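Local coordinates for replication initiation and membrane attachment protein (PDB 5WTN) that probably acts in primosome assembly at the start of bacterial DNA replication, forming a tetramer and complexing with a primosomal re-initiation protein, at residues W50-L55 with H63-A68; S79-L84 with F105-R110. All coordinates share one frame; numbering follows the deposited sequence.

Interaction 1. Residues W50-L55 with H63-A68; sequences WGELEL and HHRLMA
Arg65 reaches across from helix 63-70 to Glu52 on helix 40-55; the two side chains approach from opposite directions and form a salt bridge. The CB of Arg65 already points toward the other helix. CG, anti to the backbone N (chi1 -180°), continues an extended chain and lies 4.0 Å from Glu52 OE1; CD comes closer to the same oxygen. NE carries the ion pair, 2.8 Å from Glu52 OE1, while NH2 adds a weak, bent hydrogen bond to Glu52 OE2 at 3.1 Å. Carboxylate and guanidinium planes are 33° apart, so not coplanar. The order of helices and strands is consistent with a winged-helix domain, in which helix 63-70 would be the first of a helix-turn-helix. Glu52 bends at chi2 to present its carboxylate, and OE1 also accepts a hydrogen bond from Tyr14. Arginine suits the site because its long chain, met by that of Glu52, bridges segment axes 12.4 Å apart; an alanine here would probably leave the buried Glu52 carboxylate without its countercharge. In the guanidinium plane, Leu55 CG sits at the edge, 3.4 Å from Arg65 NH2. Beside the ion pair, Leu66 CD2 touches Glu52 CG at 4.3 Å, apolar carbon against the acid's methylene.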
# COMPACT_ATOMS: atom_id res chain seq x y z
N TRP A 50 -13.90 3.11 -4.83
CA TRP A 50 -12.93 2.31 -4.09
C TRP A 50 -12.96 2.65 -2.60
O TRP A 50 -12.98 1.75 -1.76
CB TRP A 50 -11.55 2.54 -4.71
CG TRP A 50 -10.33 1.91 -4.05
CD1 TRP A 50 -10.30 1.05 -2.98
CD2 TRP A 50 -8.95 2.10 -4.45
NE1 TRP A 50 -8.99 0.69 -2.70
CE2 TRP A 50 -8.15 1.33 -3.58
CE3 TRP A 50 -8.32 2.84 -5.46
CZ2 TRP A 50 -6.75 1.29 -3.69
CZ3 TRP A 50 -6.94 2.80 -5.57
CH2 TRP A 50 -6.16 2.03 -4.69
N GLY A 51 -12.99 3.94 -2.28
CA GLY A 51 -13.14 4.37 -0.90
C GLY A 51 -14.47 3.92 -0.34
O GLY A 51 -14.55 3.48 0.82
N GLU A 52 -15.53 4.02 -1.14
CA GLU A 52 -16.86 3.63 -0.68
C GLU A 52 -16.95 2.16 -0.36
O GLU A 52 -17.69 1.77 0.54
CB GLU A 52 -17.94 4.01 -1.69
CG GLU A 52 -18.60 5.37 -1.43
CD GLU A 52 -19.48 5.36 -0.20
OE1 GLU A 52 -20.73 5.38 -0.34
OE2 GLU A 52 -18.94 5.33 0.92
N LEU A 53 -16.20 1.36 -1.11
CA LEU A 53 -16.10 -0.09 -0.89
C LEU A 53 -15.79 -0.41 0.56
O LEU A 53 -16.41 -1.29 1.16
CB LEU A 53 -14.97 -0.63 -1.77
CG LEU A 53 -14.71 -2.13 -1.81
CD1 LEU A 53 -15.96 -2.84 -2.25
CD2 LEU A 53 -13.59 -2.36 -2.79
N GLU A 54 -14.85 0.32 1.14
CA GLU A 54 -14.45 0.11 2.53
C GLU A 54 -15.39 0.79 3.52
O GLU A 54 -15.72 0.21 4.56
CB GLU A 54 -13.01 0.59 2.75
CG GLU A 54 -11.96 -0.25 2.03
CD GLU A 54 -10.66 -0.34 2.81
OE1 GLU A 54 -10.70 -0.68 4.01
OE2 GLU A 54 -9.60 -0.06 2.21
N LEU A 55 -15.80 2.01 3.22
CA LEU A 55 -16.64 2.78 4.12
C LEU A 55 -18.06 2.24 4.29
O LEU A 55 -18.44 1.92 5.42
CB LEU A 55 -16.67 4.24 3.69
CG LEU A 55 -17.46 5.21 4.56
CD1 LEU A 55 -17.17 4.97 6.03
CD2 LEU A 55 -17.08 6.64 4.15
N HIS A 63 -27.74 7.89 -3.99
CA HIS A 63 -26.74 8.64 -4.73
C HIS A 63 -26.48 10.05 -4.18
O HIS A 63 -25.52 10.71 -4.59
CB HIS A 63 -27.07 8.68 -6.22
CG HIS A 63 -26.71 7.41 -6.93
ND1 HIS A 63 -27.40 6.23 -6.76
CD2 HIS A 63 -25.73 7.15 -7.83
CE1 HIS A 63 -26.86 5.29 -7.51
NE2 HIS A 63 -25.85 5.82 -8.17
N HIS A 64 -27.34 10.51 -3.28
CA HIS A 64 -27.10 11.75 -2.55
C HIS A 64 -25.73 11.67 -1.89
O HIS A 64 -24.95 12.62 -1.96
CB HIS A 64 -28.17 11.95 -1.49
CG HIS A 64 -29.39 12.63 -2.00
ND1 HIS A 64 -29.34 13.64 -2.94
CD2 HIS A 64 -30.70 12.46 -1.70
CE1 HIS A 64 -30.57 14.05 -3.20
NE2 HIS A 64 -31.41 13.35 -2.46
N ARG A 65 -25.46 10.53 -1.27
CA ARG A 65 -24.18 10.33 -0.59
C ARG A 65 -22.96 10.54 -1.51
O ARG A 65 -22.05 11.27 -1.16
CB ARG A 65 -24.15 8.94 0.02
CG ARG A 65 -22.88 8.60 0.76
CD ARG A 65 -23.01 7.22 1.29
NE ARG A 65 -21.81 6.69 1.90
CZ ARG A 65 -21.82 5.95 3.00
NH1 ARG A 65 -22.98 5.69 3.60
NH2 ARG A 65 -20.68 5.48 3.51
N LEU A 66 -23.00 9.95 -2.70
CA LEU A 66 -21.94 10.15 -3.68
C LEU A 66 -21.80 11.63 -4.08
O LEU A 66 -20.68 12.12 -4.28
CB LEU A 66 -22.19 9.30 -4.93
CG LEU A 66 -21.72 7.85 -4.87
CD1 LEU A 66 -22.01 7.13 -6.17
CD2 LEU A 66 -20.24 7.78 -4.53
N MET A 67 -22.92 12.33 -4.19
CA MET A 67 -22.93 13.73 -4.58
C MET A 67 -22.26 14.55 -3.50
O MET A 67 -21.49 15.48 -3.79
CB MET A 67 -24.36 14.21 -4.84
CG MET A 67 -25.06 13.54 -6.03
SD MET A 67 -26.74 14.12 -6.33
CE MET A 67 -26.36 15.81 -6.64
N ALA A 68 -22.52 14.16 -2.25
CA ALA A 68 -21.96 14.82 -1.09
C ALA A 68 -20.46 14.54 -0.95
O ALA A 68 -19.68 15.46 -0.72
CB ALA A 68 -22.67 14.40 0.15

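Interaction 2. Residues S79-L84 with F105-R110; sequences SERLKL and FLYELR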
# COMPACT_ATOMS: atom_id res chain seq x y z
N SER A 79 -22.24 10.48 -16.21
CA SER A 79 -21.52 10.50 -17.44
C SER A 79 -20.24 9.71 -17.23
O SER A 79 -19.89 8.83 -18.02
CB SER A 79 -21.19 11.93 -17.80
OG SER A 79 -21.06 12.02 -19.19
N GLU A 80 -19.57 10.02 -16.13
CA GLU A 80 -18.30 9.40 -15.82
C GLU A 80 -18.48 7.90 -15.46
O GLU A 80 -17.68 7.06 -15.89
CB GLU A 80 -17.60 10.20 -14.72
CG GLU A 80 -17.40 11.67 -15.11
CD GLU A 80 -16.71 11.82 -16.46
OE1 GLU A 80 -17.18 12.57 -17.35
OE2 GLU A 80 -15.66 11.17 -16.66
N ARG A 81 -19.54 7.58 -14.73
CA ARG A 81 -19.84 6.19 -14.45
C ARG A 81 -19.80 5.33 -15.72
O ARG A 81 -19.37 4.18 -15.69
CB ARG A 81 -21.22 6.06 -13.82
CG ARG A 81 -21.38 4.72 -13.14
CD ARG A 81 -22.79 4.33 -12.86
NE ARG A 81 -23.39 3.64 -13.99
CZ ARG A 81 -24.70 3.52 -14.15
NH1 ARG A 81 -25.51 4.06 -13.25
NH2 ARG A 81 -25.20 2.89 -15.22
N LEU A 82 -20.25 5.89 -16.82
CA LEU A 82 -20.36 5.15 -18.05
C LEU A 82 -19.00 5.00 -18.74
O LEU A 82 -18.73 4.00 -19.40
CB LEU A 82 -21.38 5.84 -18.98
CG LEU A 82 -22.80 5.30 -19.10
CD1 LEU A 82 -23.44 5.07 -17.75
CD2 LEU A 82 -23.61 6.28 -19.92
N LYS A 83 -18.14 5.99 -18.58
CA LYS A 83 -16.78 5.87 -19.07
C LYS A 83 -16.07 4.75 -18.35
O LYS A 83 -15.39 3.95 -18.97
CB LYS A 83 -16.02 7.17 -18.89
CG LYS A 83 -16.58 8.26 -19.74
CD LYS A 83 -15.67 9.45 -19.73
CE LYS A 83 -16.31 10.63 -20.40
NZ LYS A 83 -15.32 11.72 -20.46
N LEU A 84 -16.26 4.67 -17.04
CA LEU A 84 -15.67 3.58 -16.27
C LEU A 84 -16.21 2.25 -16.74
O LEU A 84 -15.47 1.29 -16.80
CB LEU A 84 -15.88 3.77 -14.76
CG LEU A 84 -15.16 4.95 -14.14
CD1 LEU A 84 -15.21 4.85 -12.65
CD2 LEU A 84 -13.74 5.04 -14.60
N PHE A 105 -28.84 -0.29 -7.44
CA PHE A 105 -27.66 -0.60 -8.26
C PHE A 105 -26.58 -1.37 -7.51
O PHE A 105 -26.35 -1.13 -6.32
CB PHE A 105 -27.03 0.68 -8.79
CG PHE A 105 -27.87 1.38 -9.78
CD1 PHE A 105 -27.85 1.01 -11.11
CD2 PHE A 105 -28.72 2.40 -9.38
CE1 PHE A 105 -28.64 1.65 -12.04
CE2 PHE A 105 -29.52 3.05 -10.31
CZ PHE A 105 -29.48 2.68 -11.64
N LEU A 106 -25.92 -2.29 -8.20
CA LEU A 106 -24.72 -2.91 -7.67
C LEU A 106 -23.54 -2.39 -8.48
O LEU A 106 -23.46 -2.60 -9.69
CB LEU A 106 -24.82 -4.43 -7.81
CG LEU A 106 -24.18 -5.29 -6.72
CD1 LEU A 106 -24.62 -6.74 -6.87
CD2 LEU A 106 -22.68 -5.16 -6.77
N TYR A 107 -22.63 -1.68 -7.83
CA TYR A 107 -21.44 -1.19 -8.50
C TYR A 107 -20.29 -2.11 -8.18
O TYR A 107 -19.78 -2.10 -7.06
CB TYR A 107 -21.11 0.21 -8.01
CG TYR A 107 -22.08 1.24 -8.52
CD1 TYR A 107 -22.58 1.17 -9.81
CD2 TYR A 107 -22.52 2.27 -7.71
CE1 TYR A 107 -23.49 2.10 -10.29
CE2 TYR A 107 -23.43 3.21 -8.18
CZ TYR A 107 -23.91 3.13 -9.47
OH TYR A 107 -24.81 4.05 -9.95
N GLU A 108 -19.88 -2.89 -9.17
CA GLU A 108 -18.84 -3.90 -8.96
C GLU A 108 -17.51 -3.38 -9.50
O GLU A 108 -17.31 -3.27 -10.71
CB GLU A 108 -19.29 -5.24 -9.58
CG GLU A 108 -18.20 -6.25 -9.90
CD GLU A 108 -17.69 -7.01 -8.68
OE1 GLU A 108 -18.23 -6.79 -7.56
OE2 GLU A 108 -16.75 -7.82 -8.83
N LEU A 109 -16.61 -3.04 -8.60
CA LEU A 109 -15.35 -2.45 -9.02
C LEU A 109 -14.38 -3.46 -9.61
O LEU A 109 -14.18 -4.55 -9.08
CB LEU A 109 -14.67 -1.77 -7.84
CG LEU A 109 -15.09 -0.34 -7.57
CD1 LEU A 109 -14.31 0.13 -6.40
CD2 LEU A 109 -14.75 0.52 -8.78
N ARG A 110 -13.75 -3.08 -10.71
CA ARG A 110 -12.75 -3.94 -11.32
C ARG A 110 -11.39 -3.26 -11.28
O ARG A 110 -11.27 -2.05 -11.43
CB ARG A 110 -13.18 -4.25 -12.74
CG ARG A 110 -14.57 -4.87 -12.82
CD ARG A 110 -14.81 -5.47 -14.18
NE ARG A 110 -13.66 -6.28 -14.59
CZ ARG A 110 -13.63 -7.61 -14.60
NH1 ARG A 110 -14.72 -8.32 -14.27
NH2 ARG A 110 -12.52 -8.23 -14.96
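The close part of this contact is where Arg81, from helix 74-86, lies across Tyr107 of strand 104-109. Arg81 CD rests 3.5 Å from Tyr107 CE1, and the two side chains cross at about a right angle. A bend at chi3 (87°) brings Arg81 NH1 to Tyr107 OH in a weak hydrogen bond of 3.4 Å; the hydroxyl's stronger partner is His63. The guanidinium and ring planes stand 50° apart. Arginine fits here because its methylenes can pack on a ring while its nitrogens serve several partners: NE forms a salt bridge to Glu85. The contact with Phe105 is looser, with Arg81 NH1 over one face of its ring, 4.1 Å from CE1. Phe105 CB in turn lies above a face of the Tyr107 ring, toward its rim. Leu84 and Leu109 do not touch, Leu84 CD1 being 5.8 Å from Leu109 CD2. On the more open flank of the helix, Lys83 makes a long salt bridge to Glu80, which also pairs with Arg41, and a weak, long ion pair with Glu287 of the third subunit. Strand 90-95 lies beside strand 104-109 and meets Arg81 through Leu90 and Thr92, while helix 40-55 covers Leu84 and Leu109 with Tyr46.

Along the chain the two contacts come in series, neither nested nor crossed. Interaction 1 closes a short loop: helix 40-55 ends, residues 56-62 pass through the small strand 61-62, and helix 63-70 returns. The next helix, 74-86, opens interaction 2, whose longer loop takes in strand 90-95 before strand 104-109 arrives antiparallel to it, as in the wing of a winged helix. The centres of the interactions are about 12 Å apart, and they meet through His63, whose NE2 probably hydrogen-bonds Tyr107 OH at 2.7 Å. Leu109 also packs on the backbone of Trp50. Interaction 1 ties the first helix of the probable helix-turn-helix to helix 40-55; interaction 2 ties the second to the sheet.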